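Local coordinates for protein succinate-semialdehyde dehydrogenase (NAD(P)(+)) (Marinobacter aquaeolei, PDB 3RH9) that probably oxidises succinate semialdehyde with a nicotinamide cofactor, as a member of the aldehyde dehydrogenase family, at residues Ala27-Tyr32 and Ala41-Met46; Ile124-Ser129 and Gly466-Leu471; Ile180-Glu185 and Val207-Gly212; Ile264-Ala269 and Ala397-Glu402; Asn294-His299 and Pro392-Ala397. All coordinates share one frame; numbering follows the deposited sequence.

Interaction 1. Residues Ala27-Tyr32 and Ala41-Met46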
# COMPACT_ATOMS: atom_id res chain seq x y z
N ALA A 27 -29.44 -3.31 -23.63
CA ALA A 27 -28.73 -2.06 -23.35
C ALA A 27 -27.35 -2.06 -24.02
O ALA A 27 -26.54 -2.94 -23.77
CB ALA A 27 -28.60 -1.84 -21.86
N THR A 28 -27.08 -1.07 -24.85
CA THR A 28 -25.82 -1.04 -25.56
C THR A 28 -25.03 0.24 -25.34
O THR A 28 -25.58 1.24 -24.89
CB THR A 28 -26.06 -1.28 -27.05
OG1 THR A 28 -25.61 -2.60 -27.37
CG2 THR A 28 -25.31 -0.26 -27.91
N PHE A 29 -23.73 0.20 -25.60
CA PHE A 29 -22.91 1.42 -25.71
C PHE A 29 -22.06 1.32 -26.96
O PHE A 29 -21.71 0.22 -27.37
CB PHE A 29 -22.07 1.73 -24.44
CG PHE A 29 -20.89 0.79 -24.19
CD1 PHE A 29 -19.65 1.02 -24.80
CD2 PHE A 29 -21.00 -0.28 -23.31
CE1 PHE A 29 -18.56 0.18 -24.55
CE2 PHE A 29 -19.92 -1.13 -23.05
CZ PHE A 29 -18.69 -0.90 -23.68
N ASP A 30 -21.75 2.46 -27.56
CA ASP A 30 -21.03 2.45 -28.83
C ASP A 30 -19.52 2.51 -28.67
O ASP A 30 -18.99 3.19 -27.78
CB ASP A 30 -21.49 3.60 -29.72
CG ASP A 30 -22.96 3.49 -30.13
OD1 ASP A 30 -23.61 2.46 -29.82
OD2 ASP A 30 -23.47 4.44 -30.76
N VAL A 31 -18.82 1.78 -29.53
CA VAL A 31 -17.39 1.97 -29.68
C VAL A 31 -17.13 2.61 -31.04
O VAL A 31 -17.73 2.24 -32.04
CB VAL A 31 -16.63 0.63 -29.58
CG1 VAL A 31 -15.13 0.86 -29.56
CG2 VAL A 31 -17.07 -0.13 -28.35
N TYR A 32 -16.25 3.60 -31.06
CA TYR A 32 -15.93 4.29 -32.31
C TYR A 32 -14.53 3.96 -32.78
O TYR A 32 -13.67 3.67 -31.98
CB TYR A 32 -16.02 5.79 -32.09
CG TYR A 32 -17.44 6.32 -32.05
CD1 TYR A 32 -18.20 6.24 -30.89
CD2 TYR A 32 -18.00 6.92 -33.18
CE1 TYR A 32 -19.49 6.73 -30.86
CE2 TYR A 32 -19.30 7.41 -33.15
CZ TYR A 32 -20.03 7.31 -31.99
OH TYR A 32 -21.31 7.80 -31.96
N ALA A 41 -18.78 -1.14 -33.15
CA ALA A 41 -19.34 -2.19 -32.33
C ALA A 41 -20.34 -1.63 -31.34
O ALA A 41 -20.24 -0.48 -30.94
CB ALA A 41 -18.22 -2.93 -31.60
N LYS A 42 -21.30 -2.47 -30.97
CA LYS A 42 -22.23 -2.13 -29.91
C LYS A 42 -22.15 -3.16 -28.78
O LYS A 42 -22.60 -4.30 -28.92
CB LYS A 42 -23.65 -2.03 -30.45
CG LYS A 42 -23.89 -0.85 -31.38
CD LYS A 42 -25.31 -0.90 -31.96
CE LYS A 42 -26.01 0.47 -31.95
NZ LYS A 42 -25.42 1.46 -32.89
N VAL A 43 -21.58 -2.75 -27.65
CA VAL A 43 -21.36 -3.63 -26.52
C VAL A 43 -22.43 -3.49 -25.44
O VAL A 43 -22.86 -2.38 -25.13
CB VAL A 43 -19.98 -3.35 -25.88
CG1 VAL A 43 -19.61 -4.44 -24.90
CG2 VAL A 43 -18.93 -3.23 -26.96
N PRO A 44 -22.85 -4.61 -24.86
CA PRO A 44 -23.81 -4.67 -23.76
C PRO A 44 -23.39 -3.86 -22.54
O PRO A 44 -22.26 -3.97 -22.06
CB PRO A 44 -23.83 -6.15 -23.38
CG PRO A 44 -23.44 -6.86 -24.65
CD PRO A 44 -22.48 -5.95 -25.36
N SER A 45 -24.33 -3.06 -22.04
CA SER A 45 -24.11 -2.22 -20.88
C SER A 45 -24.60 -2.97 -19.64
O SER A 45 -25.76 -2.82 -19.21
CB SER A 45 -24.85 -0.90 -21.07
OG SER A 45 -24.42 0.08 -20.14
N MSE A 46 -23.72 -3.78 -19.07
CA MSE A 46 -24.09 -4.69 -17.99
C MSE A 46 -24.50 -3.99 -16.70
O MSE A 46 -23.90 -2.99 -16.31
CB MSE A 46 -22.97 -5.71 -17.73
CG MSE A 46 -22.60 -6.48 -19.00
SE MSE A 46 -20.90 -7.46 -18.95
CE MSE A 46 -20.25 -6.82 -20.69
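V43 O takes two groups of the facing strand: F29 N donates to it over 2.8 Å, and T28 CA adds a CA-H...O contact at 3.3 Å. The same residues bond a second time, V43 N to F29 O at 3.0 Å with the donor in the carbonyl plane, so F29 and V43 form an antiparallel hydrogen-bonded pair. V31 N to A41 O (3.0 Å) extends the ladder in one direction, S45 N to A27 O (2.8 Å) in the other. That last donor stands 47° out of the carbonyl plane, consistent with the strand having ended at P44. Together the bonds define a beta hairpin of strands 28-32 and 39-44; the axes of 28-32 and 41-44 run 144° apart, and A41 and V43 lay one face of the hairpin against L188 of helix 188-197. On that face F29 carries CG between its backbone N and carbonyl carbon (chi1 71°), which brings the ring over V43. V43 CB sits 3.8 Å from the F29 ring centroid, a CH-pi contact over the face, while S45 CA lies at the ring edge. With a serine at F29, the V43 isopropyl group would probably lose its aromatic cover and a gap would open toward S184 and P187. On the other face D30 and K42 run side by side; D30 OD1 and K42 NZ make a long salt bridge of 3.7 Å, and the T28 side chain crosses that of K42, T28 CG2 lying 3.5 Å from K42 CB.

Interaction 2. Residues Ile124-Ser129 and Gly466-Leu471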
# COMPACT_ATOMS: atom_id res chain seq x y z
N ILE A 124 7.21 -17.02 -10.45
CA ILE A 124 6.13 -17.37 -9.55
C ILE A 124 6.64 -17.98 -8.23
O ILE A 124 5.97 -17.89 -7.18
CB ILE A 124 5.14 -18.32 -10.25
CG1 ILE A 124 3.88 -18.52 -9.42
CG2 ILE A 124 5.81 -19.66 -10.56
CD1 ILE A 124 2.77 -19.24 -10.17
N SER A 125 7.82 -18.58 -8.26
CA SER A 125 8.35 -19.26 -7.07
C SER A 125 8.66 -18.28 -5.96
O SER A 125 8.81 -18.67 -4.79
CB SER A 125 9.59 -20.10 -7.40
OG SER A 125 9.20 -21.43 -7.72
N ALA A 126 8.73 -17.00 -6.32
CA ALA A 126 8.98 -15.93 -5.37
C ALA A 126 7.94 -15.88 -4.24
O ALA A 126 8.23 -15.39 -3.16
CB ALA A 126 9.03 -14.62 -6.10
N LEU A 127 6.73 -16.40 -4.49
CA LEU A 127 5.64 -16.34 -3.51
C LEU A 127 5.57 -17.56 -2.60
O LEU A 127 4.60 -17.75 -1.86
CB LEU A 127 4.29 -16.14 -4.21
CG LEU A 127 4.16 -14.83 -4.99
CD1 LEU A 127 2.93 -14.82 -5.89
CD2 LEU A 127 4.16 -13.66 -4.02
N ASP A 128 6.61 -18.39 -2.67
CA ASP A 128 6.68 -19.57 -1.80
C ASP A 128 6.77 -19.15 -0.35
O ASP A 128 7.50 -18.23 -0.01
CB ASP A 128 7.92 -20.42 -2.16
CG ASP A 128 7.72 -21.24 -3.43
OD1 ASP A 128 6.58 -21.28 -3.95
OD2 ASP A 128 8.72 -21.84 -3.90
N SER A 129 6.03 -19.82 0.52
CA SER A 129 6.19 -19.54 1.95
C SER A 129 7.65 -19.82 2.37
O SER A 129 8.36 -20.60 1.74
CB SER A 129 5.21 -20.36 2.78
OG SER A 129 5.54 -21.73 2.74
N GLY A 466 5.21 -5.11 -11.95
CA GLY A 466 6.41 -5.61 -12.58
C GLY A 466 7.51 -5.94 -11.59
O GLY A 466 7.48 -5.50 -10.43
N GLY A 467 8.49 -6.72 -12.04
CA GLY A 467 9.55 -7.18 -11.17
C GLY A 467 9.03 -7.95 -9.98
O GLY A 467 7.89 -8.41 -9.96
N LEU A 468 9.87 -8.08 -8.96
CA LEU A 468 9.52 -8.78 -7.74
C LEU A 468 8.35 -8.17 -7.03
O LEU A 468 7.37 -8.84 -6.76
CB LEU A 468 10.69 -8.72 -6.77
CG LEU A 468 10.62 -9.80 -5.69
CD1 LEU A 468 11.32 -11.04 -6.24
CD2 LEU A 468 11.24 -9.33 -4.37
N GLU A 469 8.47 -6.89 -6.69
CA GLU A 469 7.45 -6.27 -5.87
C GLU A 469 6.08 -6.40 -6.53
O GLU A 469 5.07 -6.56 -5.84
CB GLU A 469 7.80 -4.83 -5.42
CG GLU A 469 8.81 -4.08 -6.26
CD GLU A 469 10.25 -4.58 -6.07
OE1 GLU A 469 10.90 -4.16 -5.08
OE2 GLU A 469 10.74 -5.36 -6.92
N GLY A 470 6.05 -6.38 -7.86
CA GLY A 470 4.81 -6.57 -8.58
C GLY A 470 4.18 -7.93 -8.32
O GLY A 470 2.95 -8.07 -8.25
N LEU A 471 5.01 -8.96 -8.19
CA LEU A 471 4.53 -10.30 -7.88
C LEU A 471 3.86 -10.34 -6.51
O LEU A 471 3.03 -11.19 -6.27
CB LEU A 471 5.67 -11.31 -7.90
CG LEU A 471 6.04 -11.99 -9.21
CD1 LEU A 471 7.44 -12.56 -9.10
CD2 LEU A 471 5.04 -13.10 -9.53
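L471 points its side chain at the 3-10 segment 124-127 and touches it with its two methyl tips. Its CB is directed at the segment but has no partner there within 4.2 Å, and the same holds for CG; the chain then forks. One branch, L471 CD1, meets A126 CB at 4.0 Å. The other, L471 CD2, comes to 4.4 Å from I124 CA, at the start of the 3-10 turn. L468, one helical turn earlier, lends a looser touch, L468 CD1 to A126 CB at 4.3 Å, so the A126 methyl is met by two leucines. In return L127 comes up to the backbone of L471: its CG is anti to the carbonyl carbon (chi1 -63°), and both methyls approach the carbonyl oxygen, L127 CD2 lying 3.5 Å from L471 O and L127 CD1 3.7 Å. These are van der Waals approaches to a carbonyl oxygen; the remaining contacts join carbon atoms. Each side keeps its shape by its own bonds, L127 N to I124 O at 3.2 Å and G470 N to G466 O at 3.1 Å. L471 also packs on C120, H123 and A173, and E469 OE1 is hydrogen-bonded to Y145 OH of the second subunit. The arrangement is plain packing of a 3-10 turn on a short helix within the aldehyde dehydrogenase fold: the turn following helix 103-123 rests on helix 467-471, shortly before the C-terminal strand 475-482.

Interaction 3. Residues Ile180-Glu185 and Val207-Gly212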
# COMPACT_ATOMS: atom_id res chain seq x y z
N ILE A 180 -12.81 -8.20 -14.18
CA ILE A 180 -12.08 -7.27 -15.04
C ILE A 180 -12.93 -6.22 -15.76
O ILE A 180 -13.90 -6.58 -16.43
CB ILE A 180 -11.23 -8.01 -16.07
CG1 ILE A 180 -10.14 -8.81 -15.35
CG2 ILE A 180 -10.64 -7.01 -17.08
CD1 ILE A 180 -9.14 -9.51 -16.25
N LYS A 181 -12.53 -4.95 -15.64
CA LYS A 181 -13.29 -3.85 -16.22
C LYS A 181 -12.45 -2.92 -17.11
O LYS A 181 -11.69 -2.10 -16.61
CB LYS A 181 -13.94 -3.03 -15.11
CG LYS A 181 -15.10 -2.15 -15.57
CD LYS A 181 -14.64 -1.06 -16.49
CE LYS A 181 -15.63 0.09 -16.53
NZ LYS A 181 -16.99 -0.44 -16.25
N PRO A 182 -12.62 -3.03 -18.44
CA PRO A 182 -11.88 -2.17 -19.37
C PRO A 182 -12.60 -0.85 -19.61
O PRO A 182 -13.77 -0.70 -19.24
CB PRO A 182 -11.88 -2.99 -20.65
CG PRO A 182 -13.23 -3.62 -20.64
CD PRO A 182 -13.55 -3.92 -19.17
N ALA A 183 -11.90 0.10 -20.21
CA ALA A 183 -12.49 1.38 -20.58
C ALA A 183 -13.54 1.15 -21.68
O ALA A 183 -13.35 0.31 -22.55
CB ALA A 183 -11.40 2.32 -21.05
N SER A 184 -14.64 1.89 -21.65
CA SER A 184 -15.66 1.72 -22.68
C SER A 184 -15.19 2.18 -24.07
O SER A 184 -15.83 1.89 -25.07
CB SER A 184 -16.95 2.44 -22.31
OG SER A 184 -17.49 1.91 -21.13
N GLU A 185 -14.07 2.91 -24.11
CA GLU A 185 -13.46 3.32 -25.38
C GLU A 185 -12.72 2.16 -26.04
O GLU A 185 -12.51 2.16 -27.25
CB GLU A 185 -12.48 4.47 -25.17
CG GLU A 185 -13.11 5.80 -24.75
CD GLU A 185 -13.34 5.93 -23.23
OE1 GLU A 185 -12.95 5.00 -22.46
OE2 GLU A 185 -13.92 6.97 -22.80
N VAL A 207 -11.11 -15.76 -14.15
CA VAL A 207 -11.17 -14.48 -14.83
C VAL A 207 -12.62 -14.19 -15.19
O VAL A 207 -13.38 -15.10 -15.49
CB VAL A 207 -10.32 -14.46 -16.09
CG1 VAL A 207 -8.90 -14.85 -15.75
CG2 VAL A 207 -10.88 -15.42 -17.09
N ASN A 208 -13.00 -12.92 -15.11
CA ASN A 208 -14.36 -12.47 -15.37
C ASN A 208 -14.33 -11.07 -15.98
O ASN A 208 -13.53 -10.23 -15.56
CB ASN A 208 -15.20 -12.45 -14.10
CG ASN A 208 -15.12 -13.75 -13.34
OD1 ASN A 208 -14.24 -13.95 -12.50
ND2 ASN A 208 -16.05 -14.64 -13.61
N LEU A 209 -15.20 -10.83 -16.95
CA LEU A 209 -15.24 -9.58 -17.69
C LEU A 209 -16.57 -8.86 -17.50
O LEU A 209 -17.63 -9.42 -17.74
CB LEU A 209 -14.96 -9.86 -19.17
CG LEU A 209 -15.05 -8.69 -20.17
CD1 LEU A 209 -14.29 -7.45 -19.67
CD2 LEU A 209 -14.55 -9.12 -21.56
N VAL A 210 -16.51 -7.62 -17.05
CA VAL A 210 -17.69 -6.79 -16.94
C VAL A 210 -17.47 -5.49 -17.72
O VAL A 210 -16.35 -5.00 -17.80
CB VAL A 210 -18.00 -6.49 -15.49
CG1 VAL A 210 -18.43 -7.76 -14.78
CG2 VAL A 210 -16.78 -5.91 -14.83
N MSE A 211 -18.53 -4.98 -18.34
CA MSE A 211 -18.43 -3.76 -19.14
C MSE A 211 -19.69 -2.96 -19.03
O MSE A 211 -20.76 -3.50 -18.77
CB MSE A 211 -18.22 -4.09 -20.59
CG MSE A 211 -17.48 -5.37 -20.75
SE MSE A 211 -17.03 -5.74 -22.59
CE MSE A 211 -15.13 -5.40 -22.45
N GLY A 212 -19.55 -1.66 -19.24
CA GLY A 212 -20.68 -0.76 -19.22
C GLY A 212 -20.37 0.50 -18.45
O GLY A 212 -19.23 0.97 -18.43
O HOH W 1 -16.69 -0.72 -19.70
O HOH W 2 -16.17 2.50 -19.03
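I180 and L209 form a parallel bridge in which I180 lends both its backbone polar atoms: I180 N donates to N208 O at 2.6 Å, and I180 O receives V210 N at 2.9 Å along a nearly straight path, with an N-H...O angle of 174°. From I180 to S184 and from N208 to G212 the two segments run in directions 23° apart. L209 CD1 reaches over I180 O to touch P182 CD at 3.6 Å, the two side chains crossing at about a right angle. K181 crosses V210 in the same manner, K181 CB lying 4.1 Å from V210 CG2. Its CG is anti to the backbone N (chi1 -161°), and bends further along the chain carry K181 NZ to G212 O, a weak hydrogen bond of 3.4 Å. A methionine in place of K181 would probably leave G212 O without this amine donor and loosen the tie between the two loops. Water links the loops as well: one molecule donates to P182 O (3.0 Å), accepts from G212 N (3.0 Å) and also bonds S184 OG (3.1 Å), so three polar groups share it. M190 of helix 188-197 packs on I180 and L209, and F194 on L209. Strand 178-181, that helix and strand 207-209 make a beta-alpha-beta crossover at one edge of a Rossmann-like sheet, of the kind that forms the nucleotide-binding domain of aldehyde dehydrogenases.

Interaction 4. Residues Ile264-Ala269 and Ala397-Glu402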
# COMPACT_ATOMS: atom_id res chain seq x y z
N ILE A 264 14.88 15.38 -19.41
CA ILE A 264 15.90 16.39 -19.16
C ILE A 264 17.17 16.17 -19.99
O ILE A 264 17.68 15.05 -20.03
CB ILE A 264 16.28 16.41 -17.66
CG1 ILE A 264 15.06 16.77 -16.81
CG2 ILE A 264 17.41 17.40 -17.41
CD1 ILE A 264 15.28 16.55 -15.35
N VAL A 265 17.66 17.23 -20.63
CA VAL A 265 18.83 17.10 -21.51
C VAL A 265 19.99 18.06 -21.19
O VAL A 265 19.92 19.25 -21.48
CB VAL A 265 18.46 17.31 -22.98
CG1 VAL A 265 19.68 17.11 -23.86
CG2 VAL A 265 17.33 16.37 -23.39
N PHE A 266 21.08 17.53 -20.65
CA PHE A 266 22.22 18.38 -20.32
C PHE A 266 23.07 18.80 -21.54
O PHE A 266 23.02 18.17 -22.60
CB PHE A 266 23.06 17.76 -19.20
CG PHE A 266 22.46 17.95 -17.85
CD1 PHE A 266 22.71 19.10 -17.13
CD2 PHE A 266 21.59 17.02 -17.32
CE1 PHE A 266 22.14 19.29 -15.89
CE2 PHE A 266 21.01 17.21 -16.08
CZ PHE A 266 21.29 18.35 -15.36
N ASP A 267 23.82 19.90 -21.38
CA ASP A 267 24.71 20.42 -22.43
C ASP A 267 25.84 19.47 -22.81
O ASP A 267 26.40 19.57 -23.89
CB ASP A 267 25.29 21.78 -22.03
CG ASP A 267 25.89 21.78 -20.62
OD1 ASP A 267 25.84 20.72 -19.95
OD2 ASP A 267 26.40 22.84 -20.19
N ASP A 268 26.17 18.54 -21.92
CA ASP A 268 27.16 17.52 -22.22
C ASP A 268 26.53 16.22 -22.76
O ASP A 268 27.22 15.24 -23.00
CB ASP A 268 28.03 17.24 -20.98
CG ASP A 268 27.31 16.42 -19.92
OD1 ASP A 268 26.14 16.03 -20.14
OD2 ASP A 268 27.92 16.17 -18.85
N ALA A 269 25.22 16.22 -22.96
CA ALA A 269 24.51 15.05 -23.45
C ALA A 269 24.80 14.77 -24.92
O ALA A 269 25.01 15.69 -25.70
CB ALA A 269 23.01 15.22 -23.23
N ALA A 397 11.39 23.63 -22.41
CA ALA A 397 11.70 24.64 -21.40
C ALA A 397 13.19 24.70 -21.26
O ALA A 397 13.85 23.68 -21.37
CB ALA A 397 11.09 24.25 -20.08
N LEU A 398 13.75 25.88 -21.00
CA LEU A 398 15.20 25.97 -20.87
C LEU A 398 15.64 25.84 -19.43
O LEU A 398 14.84 26.02 -18.52
CB LEU A 398 15.72 27.29 -21.46
CG LEU A 398 15.39 27.53 -22.93
CD1 LEU A 398 16.09 28.79 -23.40
CD2 LEU A 398 15.79 26.33 -23.78
N PHE A 399 16.91 25.50 -19.23
CA PHE A 399 17.52 25.53 -17.89
C PHE A 399 19.05 25.64 -17.94
O PHE A 399 19.68 25.37 -18.97
CB PHE A 399 17.10 24.30 -17.08
CG PHE A 399 17.85 23.05 -17.43
CD1 PHE A 399 17.46 22.28 -18.50
CD2 PHE A 399 18.94 22.65 -16.68
CE1 PHE A 399 18.16 21.13 -18.82
CE2 PHE A 399 19.64 21.51 -17.00
CZ PHE A 399 19.25 20.75 -18.07
N ARG A 400 19.65 26.03 -16.81
CA ARG A 400 21.11 26.08 -16.68
C ARG A 400 21.68 25.01 -15.73
O ARG A 400 22.40 24.11 -16.15
CB ARG A 400 21.58 27.46 -16.22
CG ARG A 400 20.89 28.65 -16.85
CD ARG A 400 21.64 29.18 -18.04
NE ARG A 400 23.00 29.58 -17.69
CZ ARG A 400 23.95 29.85 -18.59
NH1 ARG A 400 23.67 29.76 -19.88
NH2 ARG A 400 25.17 30.20 -18.20
N THR A 401 21.35 25.11 -14.44
CA THR A 401 22.01 24.30 -13.43
C THR A 401 21.36 22.95 -13.13
O THR A 401 20.16 22.76 -13.32
CB THR A 401 22.13 25.04 -12.09
OG1 THR A 401 20.85 25.01 -11.43
CG2 THR A 401 22.55 26.46 -12.32
N GLU A 402 22.16 22.02 -12.62
CA GLU A 402 21.67 20.72 -12.18
C GLU A 402 20.57 20.88 -11.13
O GLU A 402 19.49 20.32 -11.27
CB GLU A 402 22.81 19.87 -11.62
CG GLU A 402 22.36 18.57 -10.97
CD GLU A 402 23.53 17.73 -10.46
OE1 GLU A 402 24.60 17.76 -11.09
OE2 GLU A 402 23.36 17.04 -9.42
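F266 and F399 meet as a T-shaped aromatic pair, the edge of the F399 ring turned to the face of F266. The evidence is a plane angle of 88° with centroids 5.1 Å apart, and a closest approach of 3.5 Å between F399 CE2 and F266 CE1. F399 CZ stands above the F266 ring, offset toward its rim. F399 owes this position to a chi1 of 79°, which sets CG between the backbone N and the carbonyl carbon. Each ring has a further aromatic or charged partner: F399 makes an edge-to-face pair with H299, and F266 a cation-pi contact with R427.

Van der Waals packing continues around the pair. I264 CG2 lies 3.9 Å from F399 CZ, and E402 CA reaches the edge of the F266 ring, 4.0 Å from F266 CZ. V265 O approaches the F399 ring obliquely, 3.7 Å from F399 CE1. V405 of helix 402-409 touches I264, F266 and F399 alike. In the seven-stranded mixed sheet of the aldehyde dehydrogenase fold, strands 262-265 and 393-399 are not neighbours, since 295-299 runs between them; F399 thus spans to the next strand but one, near the strand ends.

The polar interactions shape the loops beside the rings. F266 to A269 is a type I beta turn, with A269 N bonded to F266 O at 3.0 Å. T401 is the N-cap of helix 402-409, its OG1 bonded to E404 N. The carboxylate of E402 forms a salt bridge with R430, and that of D268 one with R427, the same arginine that makes the cation-pi contact with F266.

Interaction 5. Residues Asn294-His299 and Pro392-Ala397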
# COMPACT_ATOMS: atom_id res chain seq x y z
N ASN A 294 6.48 14.91 -20.91
CA ASN A 294 5.48 15.97 -20.94
C ASN A 294 6.16 17.33 -20.89
O ASN A 294 5.69 18.29 -21.51
CB ASN A 294 4.47 15.81 -19.80
CG ASN A 294 3.29 16.74 -19.95
OD1 ASN A 294 3.09 17.64 -19.15
ND2 ASN A 294 2.51 16.53 -20.98
N ARG A 295 7.27 17.40 -20.16
CA ARG A 295 8.09 18.61 -20.09
C ARG A 295 9.50 18.26 -20.55
O ARG A 295 10.15 17.40 -19.96
CB ARG A 295 8.09 19.15 -18.66
CG ARG A 295 6.80 19.81 -18.28
CD ARG A 295 6.73 20.09 -16.82
NE ARG A 295 6.92 18.86 -16.06
CZ ARG A 295 7.41 18.82 -14.82
NH1 ARG A 295 7.76 19.95 -14.24
NH2 ARG A 295 7.56 17.66 -14.18
N ILE A 296 9.97 18.90 -21.62
CA ILE A 296 11.32 18.65 -22.10
C ILE A 296 12.23 19.78 -21.65
O ILE A 296 12.15 20.89 -22.16
CB ILE A 296 11.40 18.48 -23.63
CG1 ILE A 296 10.72 17.19 -24.09
CG2 ILE A 296 12.83 18.44 -24.08
CD1 ILE A 296 9.24 17.23 -24.04
N PHE A 297 13.08 19.50 -20.67
CA PHE A 297 14.01 20.50 -20.19
C PHE A 297 15.32 20.39 -20.96
O PHE A 297 15.96 19.35 -20.97
CB PHE A 297 14.27 20.31 -18.69
CG PHE A 297 13.11 20.69 -17.82
CD1 PHE A 297 12.17 19.74 -17.44
CD2 PHE A 297 12.95 21.99 -17.38
CE1 PHE A 297 11.11 20.07 -16.63
CE2 PHE A 297 11.89 22.34 -16.57
CZ PHE A 297 10.96 21.37 -16.20
N VAL A 298 15.70 21.48 -21.63
CA VAL A 298 16.95 21.49 -22.37
C VAL A 298 17.89 22.61 -21.92
O VAL A 298 17.47 23.75 -21.69
CB VAL A 298 16.70 21.57 -23.87
CG1 VAL A 298 18.03 21.57 -24.61
CG2 VAL A 298 15.86 20.40 -24.31
N HIS A 299 19.16 22.27 -21.80
CA HIS A 299 20.16 23.23 -21.40
C HIS A 299 20.35 24.32 -22.46
O HIS A 299 20.42 24.04 -23.66
CB HIS A 299 21.47 22.53 -21.12
CG HIS A 299 22.43 23.37 -20.35
ND1 HIS A 299 23.32 24.22 -20.95
CD2 HIS A 299 22.62 23.51 -19.01
CE1 HIS A 299 24.04 24.84 -20.03
NE2 HIS A 299 23.63 24.42 -18.84
N PRO A 392 0.45 14.56 -29.03
CA PRO A 392 1.73 14.59 -29.73
C PRO A 392 2.37 15.97 -29.68
O PRO A 392 2.83 16.44 -30.70
CB PRO A 392 1.33 14.29 -31.16
CG PRO A 392 -0.04 14.82 -31.25
CD PRO A 392 -0.66 14.37 -29.97
N LEU A 393 2.41 16.58 -28.50
CA LEU A 393 2.98 17.90 -28.34
C LEU A 393 4.29 17.82 -27.59
O LEU A 393 4.39 17.08 -26.60
CB LEU A 393 2.00 18.77 -27.56
CG LEU A 393 2.43 20.19 -27.23
CD1 LEU A 393 2.92 20.92 -28.48
CD2 LEU A 393 1.26 20.91 -26.58
N VAL A 394 5.30 18.56 -28.03
CA VAL A 394 6.60 18.52 -27.36
C VAL A 394 7.00 19.91 -26.88
O VAL A 394 7.48 20.71 -27.67
CB VAL A 394 7.71 18.00 -28.29
CG1 VAL A 394 9.07 18.03 -27.56
CG2 VAL A 394 7.38 16.61 -28.82
N PRO A 395 6.78 20.19 -25.59
CA PRO A 395 7.06 21.54 -25.07
C PRO A 395 8.45 21.68 -24.45
O PRO A 395 8.82 20.93 -23.54
CB PRO A 395 5.95 21.74 -24.02
CG PRO A 395 5.01 20.56 -24.19
CD PRO A 395 5.88 19.46 -24.71
N MSE A 396 9.22 22.66 -24.93
CA MSE A 396 10.62 22.78 -24.54
C MSE A 396 10.86 23.95 -23.59
O MSE A 396 10.57 25.10 -23.91
CB MSE A 396 11.48 22.95 -25.78
CG MSE A 396 11.37 21.81 -26.78
SE MSE A 396 12.87 21.94 -28.05
CE MSE A 396 12.18 20.93 -29.54
N ALA A 397 11.39 23.63 -22.41
CA ALA A 397 11.70 24.64 -21.40
C ALA A 397 13.19 24.70 -21.26
O ALA A 397 13.85 23.68 -21.37
CB ALA A 397 11.09 24.25 -20.08
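Strands 295-299 and 393-399 are parallel neighbours in the mixed sheet of one domain of the aldehyde dehydrogenase fold, with 262-265 beyond the first and 373-376 beyond the second. The axes of 295-299 and 393-397 lie 38° apart, and the register is set by two parallel bridges, I296 with M396 and F297 with A397. Three backbone bonds document it: I296 N to P395 O at 3.0 Å, A397 N to I296 O at 2.9 Å, and V298 N to A397 O at 2.9 Å. In the first and third the donor lies nearly along the C=O axis. Each of two acceptors also takes a CA-H...O contact: M396 CA comes to 3.4 Å from I296 O, and F297 CA to 3.4 Å from A397 O.

Side chains of the two strands pair on both faces of the sheet. I296 CG1 is anti to its own carbonyl carbon (chi1 -69°), and its tip, I296 CD1, meets V394 CG1 at 3.6 Å and lies beside the P395 ring; L278 of helix 271-283 packs on I296 too. On the face of F297 and A397, the A397 CB methyl approaches the F297 ring obliquely, 4.0 Å from F297 CD2. F297 CE1 in turn lies over one face of the R295 guanidinium, toward its rim. That buried group is well supplied with partners: R295 NH2 donates to N260 O and G409 O, and Y385 makes a cation-pi contact with it. P395, which has no backbone N-H to give, sets its ring against the residue that leads into strand 295-299, with P395 CD 3.4 Å from N294 O.

How the interactions relate
The contacts fall into two touching pairs and one outlier. Interactions 1 and 3 have centres 11 Å apart: the hairpin sits on the loops after strands 178-181 and 207-209, with M46 N 3.0 Å from M211 O, a probable hydrogen bond, and F29 CE1 against S184 O. Interactions 4 and 5 share A397 and one sheet; V265 N lies 2.7 Å from F297 O, probably bonded. Interaction 3 lies across the chain's centre from interactions 4 and 5, about 35 Å from interaction 5 between centres. Interaction 2, whose chain loop encloses 3, 4 and 5, stays about 14 Å from interaction 3 by nearest atoms. None reaches the predicted active-site E256, although its strand 252-256 belongs to the sheet of interaction 3.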